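Local structure of glucokinase (Enterococcus faecalis, 2QM1) at residues M73-S78 with G84-A89; H45-I50 with L92-V97; A113-A118 with G154-G159. The protein probably phosphorylates glucose with ATP as a glucokinase of the ROK family, and carries a bound zinc ion and a bound magnesium ion. All blocks are in the same frame, centred on the assembly; numbering follows the deposited sequence. Where two conformers were deposited one is given.

Contact 1: M73-S78 with G84-A89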
HETATM    1  N   MSE B  73     -18.975   3.487  13.693  1.00 36.13           N
HETATM    2  CA  MSE B  73     -18.583   2.269  14.448  1.00 38.69           C
HETATM    3  C   MSE B  73     -17.363   1.547  13.857  1.00 37.30           C
HETATM    4  O   MSE B  73     -17.282   1.388  12.670  1.00 37.26           O
HETATM    5  CB  MSE B  73     -19.789   1.301  14.546  1.00 36.67           C
HETATM    6  CG  MSE B  73     -19.493  -0.006  15.318  1.00 39.10           C
HETATM    7 SE   MSE B  73     -21.159  -0.995  15.423  0.70 46.27          SE
HETATM    8  CE  MSE B  73     -20.434  -2.785  15.169  1.00 47.45           C
ATOM      9  N   GLY B  74     -16.424   1.130  14.699  1.00 37.41           N
ATOM     10  CA  GLY B  74     -15.399   0.213  14.323  1.00 36.75           C
ATOM     11  C   GLY B  74     -15.732  -1.199  14.810  1.00 38.99           C
ATOM     12  O   GLY B  74     -16.247  -1.367  15.902  1.00 38.54           O
ATOM     13  N   THR B  75     -15.456  -2.199  13.974  1.00 39.14           N
ATOM     14  CA  THR B  75     -15.802  -3.584  14.261  1.00 40.60           C
ATOM     15  C   THR B  75     -14.657  -4.492  13.823  1.00 40.88           C
ATOM     16  O   THR B  75     -13.990  -4.219  12.814  1.00 39.70           O
ATOM     17  CB  THR B  75     -17.072  -4.031  13.496  1.00 38.81           C
ATOM     18  OG1 THR B  75     -17.326  -5.437  13.737  1.00 41.00           O
ATOM     19  CG2 THR B  75     -16.889  -3.811  12.016  1.00 41.00           C
ATOM     20  N   PRO B  76     -14.462  -5.595  14.547  1.00 42.39           N
ATOM     21  CA  PRO B  76     -13.584  -6.653  14.067  1.00 43.10           C
ATOM     22  C   PRO B  76     -14.143  -7.181  12.744  1.00 44.20           C
ATOM     23  O   PRO B  76     -15.351  -7.061  12.494  1.00 44.27           O
ATOM     24  CB  PRO B  76     -13.708  -7.729  15.147  1.00 42.91           C
ATOM     25  CG  PRO B  76     -14.172  -7.003  16.344  1.00 44.30           C
ATOM     26  CD  PRO B  76     -15.089  -5.959  15.825  1.00 42.69           C
ATOM     27  N   GLY B  77     -13.253  -7.725  11.904  1.00 45.76           N
ATOM     28  CA  GLY B  77     -13.583  -8.333  10.608  1.00 44.91           C
ATOM     29  C   GLY B  77     -13.490  -7.389   9.430  1.00 45.38           C
ATOM     30  O   GLY B  77     -13.003  -6.275   9.553  1.00 46.19           O
ATOM     31  N   SER B  78     -14.004  -7.807   8.274  1.00 45.06           N
ATOM     32  CA  SER B  78     -13.874  -6.943   7.119  1.00 45.90           C
ATOM     33  C   SER B  78     -15.222  -6.318   6.700  1.00 44.87           C
ATOM     34  O   SER B  78     -16.289  -6.916   6.822  1.00 42.91           O
ATOM     35  CB  SER B  78     -13.101  -7.625   5.998  1.00 46.68           C
ATOM     36  OG  SER B  78     -13.917  -7.974   4.926  1.00 51.64           O
ATOM     37  N   GLY B  84     -22.553  -1.689   4.108  1.00 46.32           N
ATOM     38  CA  GLY B  84     -22.699  -1.584   5.576  1.00 44.39           C
ATOM     39  C   GLY B  84     -22.752  -2.941   6.284  1.00 43.73           C
ATOM     40  O   GLY B  84     -23.523  -3.175   7.217  1.00 41.39           O
ATOM     41  N   THR B  85     -21.890  -3.832   5.827  1.00 42.63           N
ATOM     42  CA  THR B  85     -22.015  -5.254   6.048  1.00 43.92           C
ATOM     43  C   THR B  85     -20.644  -5.678   6.659  1.00 43.50           C
ATOM     44  O   THR B  85     -19.626  -5.066   6.337  1.00 41.09           O
ATOM     45  CB  THR B  85     -22.306  -5.822   4.636  1.00 43.69           C
ATOM     46  OG1 THR B  85     -23.674  -6.294   4.523  1.00 50.49           O
ATOM     47  CG2 THR B  85     -21.356  -6.805   4.241  1.00 44.51           C
ATOM     48  N   VAL B  86     -20.640  -6.658   7.554  1.00 43.21           N
ATOM     49  CA  VAL B  86     -19.413  -7.139   8.199  1.00 45.60           C
ATOM     50  C   VAL B  86     -19.239  -8.650   7.955  1.00 46.92           C
ATOM     51  O   VAL B  86     -20.134  -9.458   8.303  1.00 47.31           O
ATOM     52  CB  VAL B  86     -19.450  -6.905   9.767  1.00 46.00           C
ATOM     53  CG1 VAL B  86     -18.098  -7.305  10.404  1.00 46.80           C
ATOM     54  CG2 VAL B  86     -19.817  -5.471  10.103  1.00 43.78           C
ATOM     55  N   VAL B  87     -18.106  -9.020   7.356  1.00 47.44           N
ATOM     56  CA  VAL B  87     -17.750 -10.419   7.147  1.00 49.52           C
ATOM     57  C   VAL B  87     -16.415 -10.752   7.888  1.00 50.48           C
ATOM     58  O   VAL B  87     -15.528  -9.922   7.957  1.00 50.53           O
ATOM     59  CB  VAL B  87     -17.713 -10.744   5.610  1.00 49.49           C
ATOM     60  CG1 VAL B  87     -16.363 -10.394   4.966  1.00 50.68           C
ATOM     61  CG2 VAL B  87     -18.127 -12.156   5.320  1.00 49.74           C
ATOM     62  N   GLY B  88     -16.301 -11.940   8.473  1.00 51.69           N
ATOM     63  CA  GLY B  88     -14.998 -12.410   8.964  1.00 53.60           C
ATOM     64  C   GLY B  88     -14.698 -12.092  10.413  1.00 54.90           C
ATOM     65  O   GLY B  88     -13.527 -12.091  10.830  1.00 55.25           O
ATOM     66  N   ALA B  89     -15.757 -11.825  11.181  1.00 55.66           N
ATOM     67  CA  ALA B  89     -15.631 -11.463  12.583  1.00 56.98           C
ATOM     68  C   ALA B  89     -15.776 -12.729  13.436  1.00 57.59           C
ATOM     69  O   ALA B  89     -16.646 -12.817  14.316  1.00 56.75           O
ATOM     70  CB  ALA B  89     -16.687 -10.406  12.962  1.00 56.07           C
TER

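Contact 2: H45-I50 with L92-V97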
ATOM      1  N   HIS B  45     -26.839 -11.098  19.933  1.00 45.55           N
ATOM      2  CA  HIS B  45     -27.144 -10.095  20.977  1.00 44.93           C
ATOM      3  C   HIS B  45     -26.276  -8.817  20.900  1.00 43.68           C
ATOM      4  O   HIS B  45     -26.548  -7.847  21.593  1.00 42.89           O
ATOM      5  CB  HIS B  45     -27.067 -10.736  22.394  1.00 45.96           C
ATOM      6  CG  HIS B  45     -28.039 -11.859  22.597  1.00 46.38           C
ATOM      7  ND1 HIS B  45     -29.402 -11.682  22.535  1.00 51.77           N
ATOM      8  CD2 HIS B  45     -27.844 -13.181  22.817  1.00 48.59           C
ATOM      9  CE1 HIS B  45     -30.010 -12.842  22.726  1.00 49.11           C
ATOM     10  NE2 HIS B  45     -29.083 -13.768  22.888  1.00 49.99           N
ATOM     11  N   ILE B  46     -25.243  -8.818  20.057  1.00 42.47           N
ATOM     12  CA  ILE B  46     -24.272  -7.710  20.036  1.00 42.01           C
ATOM     13  C   ILE B  46     -24.927  -6.418  19.520  1.00 41.93           C
ATOM     14  O   ILE B  46     -25.046  -5.426  20.252  1.00 41.67           O
ATOM     15  CB  ILE B  46     -23.014  -8.115  19.242  1.00 43.03           C
ATOM     16  CG1 ILE B  46     -22.291  -9.236  19.999  1.00 43.02           C
ATOM     17  CG2 ILE B  46     -22.032  -6.909  18.956  1.00 39.95           C
ATOM     18  CD1 ILE B  46     -21.098  -9.822  19.226  1.00 39.61           C
ATOM     19  N   VAL B  47     -25.423  -6.465  18.288  1.00 40.45           N
ATOM     20  CA  VAL B  47     -26.062  -5.308  17.714  1.00 39.37           C
ATOM     21  C   VAL B  47     -27.258  -4.843  18.555  1.00 39.62           C
ATOM     22  O   VAL B  47     -27.356  -3.652  18.808  1.00 38.58           O
ATOM     23  CB  VAL B  47     -26.378  -5.471  16.215  1.00 39.90           C
ATOM     24  CG1 VAL B  47     -27.422  -4.427  15.749  1.00 39.63           C
ATOM     25  CG2 VAL B  47     -25.066  -5.367  15.404  1.00 37.69           C
ATOM     26  N   PRO B  48     -28.153  -5.763  19.002  1.00 39.38           N
ATOM     27  CA  PRO B  48     -29.203  -5.246  19.907  1.00 38.88           C
ATOM     28  C   PRO B  48     -28.657  -4.590  21.205  1.00 38.77           C
ATOM     29  O   PRO B  48     -29.258  -3.645  21.713  1.00 37.80           O
ATOM     30  CB  PRO B  48     -30.003  -6.501  20.243  1.00 40.15           C
ATOM     31  CG  PRO B  48     -29.773  -7.418  18.994  1.00 40.32           C
ATOM     32  CD  PRO B  48     -28.341  -7.198  18.717  1.00 38.24           C
ATOM     33  N   SER B  49     -27.566  -5.120  21.759  1.00 37.06           N
ATOM     34  CA  SER B  49     -27.000  -4.520  22.960  1.00 36.93           C
ATOM     35  C   SER B  49     -26.470  -3.086  22.696  1.00 36.97           C
ATOM     36  O   SER B  49     -26.527  -2.221  23.575  1.00 37.46           O
ATOM     37  CB  SER B  49     -25.922  -5.410  23.574  1.00 36.07           C
ATOM     38  OG  SER B  49     -24.766  -5.367  22.800  1.00 34.69           O
ATOM     39  N   ILE B  50     -25.999  -2.844  21.473  1.00 37.12           N
ATOM     40  CA  ILE B  50     -25.430  -1.556  21.103  1.00 36.71           C
ATOM     41  C   ILE B  50     -26.587  -0.589  20.945  1.00 37.17           C
ATOM     42  O   ILE B  50     -26.530   0.533  21.445  1.00 36.48           O
ATOM     43  CB  ILE B  50     -24.597  -1.687  19.792  1.00 36.97           C
ATOM     44  CG1 ILE B  50     -23.332  -2.572  20.029  1.00 34.99           C
ATOM     45  CG2 ILE B  50     -24.283  -0.334  19.195  1.00 34.45           C
ATOM     46  CD1 ILE B  50     -22.449  -2.814  18.691  1.00 34.94           C
ATOM     47  N   LEU B  92     -16.286 -13.037  17.125  1.00 55.75           N
ATOM     48  CA  LEU B  92     -17.559 -12.555  17.629  1.00 53.62           C
ATOM     49  C   LEU B  92     -18.628 -13.633  17.515  1.00 52.71           C
ATOM     50  O   LEU B  92     -19.726 -13.468  18.040  1.00 51.99           O
ATOM     51  CB  LEU B  92     -17.989 -11.289  16.872  1.00 52.18           C
ATOM     52  CG  LEU B  92     -17.248  -9.977  17.179  1.00 51.67           C
ATOM     53  CD1 LEU B  92     -17.851  -8.781  16.421  1.00 45.48           C
ATOM     54  CD2 LEU B  92     -17.186  -9.680  18.697  1.00 49.60           C
ATOM     55  N   ASN B  93     -18.286 -14.733  16.838  1.00 52.09           N
ATOM     56  CA  ASN B  93     -19.232 -15.789  16.475  1.00 51.54           C
ATOM     57  C   ASN B  93     -20.164 -15.387  15.334  1.00 51.19           C
ATOM     58  O   ASN B  93     -21.158 -16.047  15.100  1.00 51.01           O
ATOM     59  CB  ASN B  93     -20.105 -16.250  17.683  1.00 51.22           C
ATOM     60  CG  ASN B  93     -19.343 -17.086  18.717  1.00 52.00           C
ATOM     61  OD1 ASN B  93     -18.388 -17.806  18.379  1.00 51.71           O
ATOM     62  ND2 ASN B  93     -19.791 -17.017  19.991  1.00 47.34           N
ATOM     63  N   TRP B  94     -19.884 -14.290  14.644  1.00 51.33           N
ATOM     64  CA  TRP B  94     -20.597 -13.997  13.402  1.00 51.06           C
ATOM     65  C   TRP B  94     -20.015 -14.887  12.314  1.00 51.76           C
ATOM     66  O   TRP B  94     -18.918 -14.651  11.874  1.00 52.17           O
ATOM     67  CB  TRP B  94     -20.456 -12.528  13.013  1.00 50.93           C
ATOM     68  CG  TRP B  94     -21.118 -11.581  13.981  1.00 49.42           C
ATOM     69  CD1 TRP B  94     -22.016 -11.907  14.952  1.00 48.04           C
ATOM     70  CD2 TRP B  94     -20.941 -10.165  14.058  1.00 47.57           C
ATOM     71  NE1 TRP B  94     -22.401 -10.787  15.643  1.00 47.84           N
ATOM     72  CE2 TRP B  94     -21.761  -9.701  15.109  1.00 49.32           C
ATOM     73  CE3 TRP B  94     -20.181  -9.240  13.332  1.00 47.95           C
ATOM     74  CZ2 TRP B  94     -21.848  -8.352  15.453  1.00 50.08           C
ATOM     75  CZ3 TRP B  94     -20.255  -7.904  13.676  1.00 49.53           C
ATOM     76  CH2 TRP B  94     -21.081  -7.471  14.740  1.00 49.80           C
ATOM     77  N   THR B  95     -20.731 -15.934  11.910  1.00 51.85           N
ATOM     78  CA  THR B  95     -20.202 -16.806  10.864  1.00 52.47           C
ATOM     79  C   THR B  95     -20.838 -16.485   9.507  1.00 52.01           C
ATOM     80  O   THR B  95     -20.472 -17.010   8.450  1.00 51.57           O
ATOM     81  CB  THR B  95     -20.389 -18.279  11.229  1.00 52.77           C
ATOM     82  OG1 THR B  95     -21.775 -18.512  11.527  1.00 55.19           O
ATOM     83  CG2 THR B  95     -19.533 -18.620  12.442  1.00 53.19           C
ATOM     84  N   THR B  96     -21.765 -15.559   9.553  1.00 51.43           N
ATOM     85  CA  THR B  96     -22.576 -15.225   8.417  1.00 51.54           C
ATOM     86  C   THR B  96     -22.447 -13.698   8.273  1.00 50.28           C
ATOM     87  O   THR B  96     -22.170 -13.029   9.268  1.00 49.17           O
ATOM     88  CB  THR B  96     -23.977 -15.730   8.816  1.00 52.80           C
ATOM     89  OG1 THR B  96     -24.242 -17.039   8.238  1.00 57.60           O
ATOM     90  CG2 THR B  96     -25.055 -14.760   8.614  1.00 50.96           C
ATOM     91  N   VAL B  97     -22.628 -13.160   7.062  1.00 49.25           N
ATOM     92  CA  VAL B  97     -22.546 -11.696   6.817  1.00 48.43           C
ATOM     93  C   VAL B  97     -23.601 -10.940   7.673  1.00 47.36           C
ATOM     94  O   VAL B  97     -24.797 -11.279   7.638  1.00 47.47           O
ATOM     95  CB  VAL B  97     -22.796 -11.349   5.324  1.00 48.30           C
ATOM     96  CG1 VAL B  97     -22.521  -9.908   5.050  1.00 49.41           C
ATOM     97  CG2 VAL B  97     -21.953 -12.210   4.388  1.00 52.85           C
TER

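Contact 3: A113-A118 with G154-G159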
ATOM      1  N   ALA B 113     -22.390   4.781  10.000  1.00 39.47           N
ATOM      2  CA  ALA B 113     -21.333   4.331   9.145  1.00 40.48           C
ATOM      3  C   ALA B 113     -20.462   3.377   9.949  1.00 41.29           C
ATOM      4  O   ALA B 113     -20.375   3.477  11.166  1.00 40.60           O
ATOM      5  CB  ALA B 113     -20.495   5.511   8.617  1.00 39.89           C
ATOM      6  N   LEU B 114     -19.855   2.406   9.293  0.50 41.27           N
ATOM      7  CA  LEU B 114     -18.978   1.541  10.060  0.50 41.78           C
ATOM      8  C   LEU B 114     -17.760   1.194   9.268  0.50 42.04           C
ATOM      9  O   LEU B 114     -17.731   1.294   8.040  0.50 41.68           O
ATOM     10  CB  LEU B 114     -19.704   0.263  10.547  0.50 41.69           C
ATOM     11  CG  LEU B 114     -19.838  -0.929   9.588  0.50 41.84           C
ATOM     12  CD1 LEU B 114     -20.684  -1.998  10.213  0.50 38.10           C
ATOM     13  CD2 LEU B 114     -20.384  -0.531   8.222  0.50 40.07           C
ATOM     14  N   ASP B 115     -16.747   0.758   9.992  1.00 42.36           N
ATOM     15  CA  ASP B 115     -15.485   0.400   9.357  1.00 43.05           C
ATOM     16  C   ASP B 115     -14.755  -0.622  10.204  1.00 41.01           C
ATOM     17  O   ASP B 115     -15.198  -0.964  11.275  1.00 41.16           O
ATOM     18  CB  ASP B 115     -14.617   1.635   8.967  1.00 41.76           C
ATOM     19  CG  ASP B 115     -13.764   1.389   7.690  1.00 46.55           C
ATOM     20  OD1 ASP B 115     -13.141   0.277   7.515  1.00 45.88           O
ATOM     21  OD2 ASP B 115     -13.760   2.309   6.840  1.00 45.51           O
ATOM     22  N   ASN B 116     -13.694  -1.165   9.666  1.00 41.75           N
ATOM     23  CA  ASN B 116     -12.869  -2.111  10.418  1.00 41.23           C
ATOM     24  C   ASN B 116     -12.250  -1.416  11.645  1.00 41.96           C
ATOM     25  O   ASN B 116     -11.983  -0.223  11.609  1.00 40.19           O
ATOM     26  CB  ASN B 116     -11.799  -2.654   9.501  1.00 41.65           C
ATOM     27  CG  ASN B 116     -10.707  -3.308  10.250  1.00 40.08           C
ATOM     28  OD1 ASN B 116     -10.835  -4.465  10.648  1.00 44.08           O
ATOM     29  ND2 ASN B 116      -9.673  -2.570  10.536  1.00 37.85           N
ATOM     30  N   ASP B 117     -11.984  -2.176  12.704  1.00 42.56           N
ATOM     31  CA  ASP B 117     -11.587  -1.587  13.976  1.00 43.85           C
ATOM     32  C   ASP B 117     -10.223  -0.885  13.968  1.00 43.71           C
ATOM     33  O   ASP B 117     -10.120   0.221  14.477  1.00 43.97           O
ATOM     34  CB  ASP B 117     -11.708  -2.593  15.132  1.00 44.51           C
ATOM     35  CG  ASP B 117     -10.854  -3.861  14.939  1.00 46.16           C
ATOM     36  OD1 ASP B 117     -10.312  -4.089  13.838  1.00 47.84           O
ATOM     37  OD2 ASP B 117     -10.772  -4.668  15.907  1.00 47.92           O
ATOM     38  N   ALA B 118      -9.203  -1.470  13.338  1.00 43.30           N
ATOM     39  CA  ALA B 118      -7.929  -0.732  13.176  1.00 42.03           C
ATOM     40  C   ALA B 118      -8.028   0.379  12.153  1.00 41.49           C
ATOM     41  O   ALA B 118      -7.343   1.369  12.282  1.00 41.17           O
ATOM     42  CB  ALA B 118      -6.795  -1.650  12.872  1.00 42.39           C
ATOM     43  N   GLY B 154      -5.185  10.997   1.121  1.00 40.24           N
ATOM     44  CA  GLY B 154      -6.357  11.520   1.804  1.00 40.93           C
ATOM     45  C   GLY B 154      -7.503  10.569   2.099  1.00 41.57           C
ATOM     46  O   GLY B 154      -8.452  10.944   2.803  1.00 42.83           O
ATOM     47  N   LYS B 155      -7.423   9.322   1.642  1.00 41.53           N
ATOM     48  CA  LYS B 155      -8.524   8.381   1.910  1.00 43.06           C
ATOM     49  C   LYS B 155      -8.091   7.112   2.563  1.00 42.23           C
ATOM     50  O   LYS B 155      -7.051   6.531   2.207  1.00 42.50           O
ATOM     51  CB  LYS B 155      -9.299   8.010   0.627  1.00 42.73           C
ATOM     52  CG  LYS B 155      -9.723   9.241  -0.163  1.00 49.32           C
ATOM     53  CD  LYS B 155     -10.238   8.882  -1.505  1.00 59.07           C
ATOM     54  CE  LYS B 155     -11.765   8.784  -1.519  1.00 64.45           C
ATOM     55  NZ  LYS B 155     -12.204   8.295  -2.884  1.00 65.75           N
ATOM     56  N   LEU B 156      -8.972   6.610   3.422  1.00 41.20           N
ATOM     57  CA  LEU B 156      -8.719   5.368   4.097  1.00 42.36           C
ATOM     58  C   LEU B 156      -8.772   4.258   3.020  1.00 40.59           C
ATOM     59  O   LEU B 156      -9.671   4.269   2.208  1.00 41.27           O
ATOM     60  CB  LEU B 156      -9.829   5.143   5.103  1.00 42.03           C
ATOM     61  CG  LEU B 156      -9.642   4.511   6.480  1.00 46.70           C
ATOM     62  CD1 LEU B 156     -11.002   3.811   6.783  1.00 46.55           C
ATOM     63  CD2 LEU B 156      -8.407   3.571   6.692  1.00 46.51           C
ATOM     64  N   LEU B 157      -7.819   3.339   2.985  1.00 39.38           N
ATOM     65  CA  LEU B 157      -7.909   2.208   1.995  1.00 39.00           C
ATOM     66  C   LEU B 157      -8.665   0.924   2.455  1.00 38.75           C
ATOM     67  O   LEU B 157      -8.514   0.472   3.582  1.00 38.85           O
ATOM     68  CB  LEU B 157      -6.553   1.832   1.408  1.00 39.05           C
ATOM     69  CG  LEU B 157      -5.683   3.016   0.922  1.00 37.04           C
ATOM     70  CD1 LEU B 157      -4.463   2.498   0.342  1.00 37.88           C
ATOM     71  CD2 LEU B 157      -6.407   3.917  -0.106  1.00 38.32           C
ATOM     72  N   HIS B 158      -9.451   0.348   1.544  1.00 38.27           N
ATOM     73  CA  HIS B 158     -10.220  -0.854   1.817  1.00 38.33           C
ATOM     74  C   HIS B 158      -9.830  -1.986   0.885  1.00 37.16           C
ATOM     75  O   HIS B 158      -9.886  -3.114   1.260  1.00 39.38           O
ATOM     76  CB  HIS B 158     -11.730  -0.519   1.745  1.00 39.05           C
ATOM     77  CG  HIS B 158     -12.123   0.517   2.757  1.00 40.77           C
ATOM     78  ND1 HIS B 158     -12.065   1.873   2.501  1.00 41.84           N
ATOM     79  CD2 HIS B 158     -12.421   0.401   4.073  1.00 42.82           C
ATOM     80  CE1 HIS B 158     -12.384   2.546   3.597  1.00 41.37           C
ATOM     81  NE2 HIS B 158     -12.609   1.675   4.562  1.00 46.97           N
ATOM     82  N   GLY B 159      -9.424  -1.700  -0.331  1.00 36.88           N
ATOM     83  CA  GLY B 159      -9.240  -2.785  -1.315  1.00 36.40           C
ATOM     84  C   GLY B 159     -10.520  -3.494  -1.755  1.00 37.20           C
ATOM     85  O   GLY B 159     -11.646  -3.140  -1.300  1.00 36.04           O
TER

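Contact 1: M73-S78 with G84-A89
Thr75 and Val86 reach toward each other tip to tip where strand 68-75 leaves the N-terminal sheet of this actin-like ATPase fold and the chain turns into a two-stranded antiparallel hairpin, 78-80 with 85-87. Thr75 CG2 meets Val86 CG2 at 3.9 Å, while the threonine hydroxyl is turned to its own chain: with Thr75 OG1 opposite the backbone N (chi1 176°), it bonds Pro76 O at 2.8 Å, in the carbonyl plane and on a lone pair. Val86 CG1 comes up against that same oxygen, as does the methyl of Ala89. Leu114 and Val100 pack on Val86 from outside the hairpin.

Beyond Pro76 the backbones draw together. Gly77, at positive phi, brings its backbone close in, with Gly77 C 3.6 Å from Val87 O. Ser78 and Val87 form an antiparallel hydrogen-bonded pair, with Ser78 N giving to Val87 O at 2.6 Å and Val87 N giving back to Ser78 O at 2.8 Å. The side chains of Ser78 and Val87 lie on one face of the hairpin; Ser78 OG bonds the carbonyl of Ala161 and touches Val87 CG1 at 3.4 Å.

Contact 2: H45-I50 with L92-V97
Ile46, in the first turn of helix 46-60, packs against Leu92 and Trp94 of the loop that leads from strand 85-87 to helix 100-108, so the contact ties a helix flanking the N-terminal sheet of the actin-like ATPase fold to a loop on the same side. No hydrogen bond joins the two segments; the contacts are van der Waals packing of apolar side chains.

Ile46 spreads both branches over its partners. Ile46 CG2 lies opposite the backbone N and approaches Trp94 CZ2 at 3.8 Å, the ring being met obliquely. The longer branch, extended at chi2 174°, carries Ile46 CD1 to 4.0 Å from Leu92 CD2, and the same methyl lies against Trp94 NE1. Here the isoleucine and leucine side chains cross at about a right angle. Val47 CG2 adds a looser touch on Trp94 CZ2. Within the loop, Leu92 CD1 sits 3.7 Å above one face of the Trp94 indole, displaced toward its rim. Leu13 of the central strand 7-13 also packs on Ile46, Leu92 and Trp94.

The polar bonds lie within the helix or lead out of the contact. The indole N-H of Trp94 is given to Gly43 O, a little earlier in the chain than Ile46, which should help set how the ring is turned. Ile46 O takes two donors, Ile50 N and the hydroxyl of Ser49, the latter at 2.6 Å from Ser49 OG on a lone pair in the carbonyl plane.

Contact 3: A113-A118 with G154-G159
Asp115 points its side chain toward Leu156 and His158, which come to meet it from the opposite direction. From CB, on the next-to-last residue of strand 112-116, the chain leads to CG, which lies in the plane of the His158 ring at its edge. The two oxygens then divide the work. Asp115 OD1 turns back to its own backbone, accepting from Asn116 N at 2.6 Å on its anti lone pair, and it also accepts from the side-chain amide of Asn119. Those two bonds should hold the carboxylate against rotation.

This strand closes one edge of the N-terminal sheet of the actin-like ATPase fold and runs straight into helix 117-128, with Asn116 as N-cap; Asn116 is also a ligand of the bound magnesium ion, together with Asn119 and Gly148. Segment 154-159 includes the short edge strand 155-156 of the other five-stranded sheet, so the contact bridges the two halves of the molecule.

Asp115 OD2, at the far end, receives the N-H of His158 NE2 on its syn lone pair at 2.6 Å, with an N-H...O angle of 163°. This oxygen lies 12° out of the imidazole plane. Carboxylate and imidazole are nearly coplanar, their planes 26° apart. Leu156 CD1 comes within 3.1 Å of Asp115 OD2, a close approach for a methyl and an oxygen.

Contacts 1 and 3 share the N-terminal sheet: strands 68-75 and 112-116 are neighbours, and Met73 O probably accepts from Asp115 N at 2.8 Å. Contact 2 lies farther out, its centre 10 Å from that of contact 1 and 20 Å from that of contact 3, and does not touch the latter. Trp94 and Val97 join it to contact 1, with Trp94 CE3 at 3.7 Å from Ala89 CB and Val97 CG1 at 3.4 Å from Thr85 CG2. The bound magnesium ion is about 6 Å from the side chain of Asp115 and about 8 Å from that of Ser78, so contacts 1 and 3 both lie close to the metal site, and contact 3 supplies one of its ligands, Asn116.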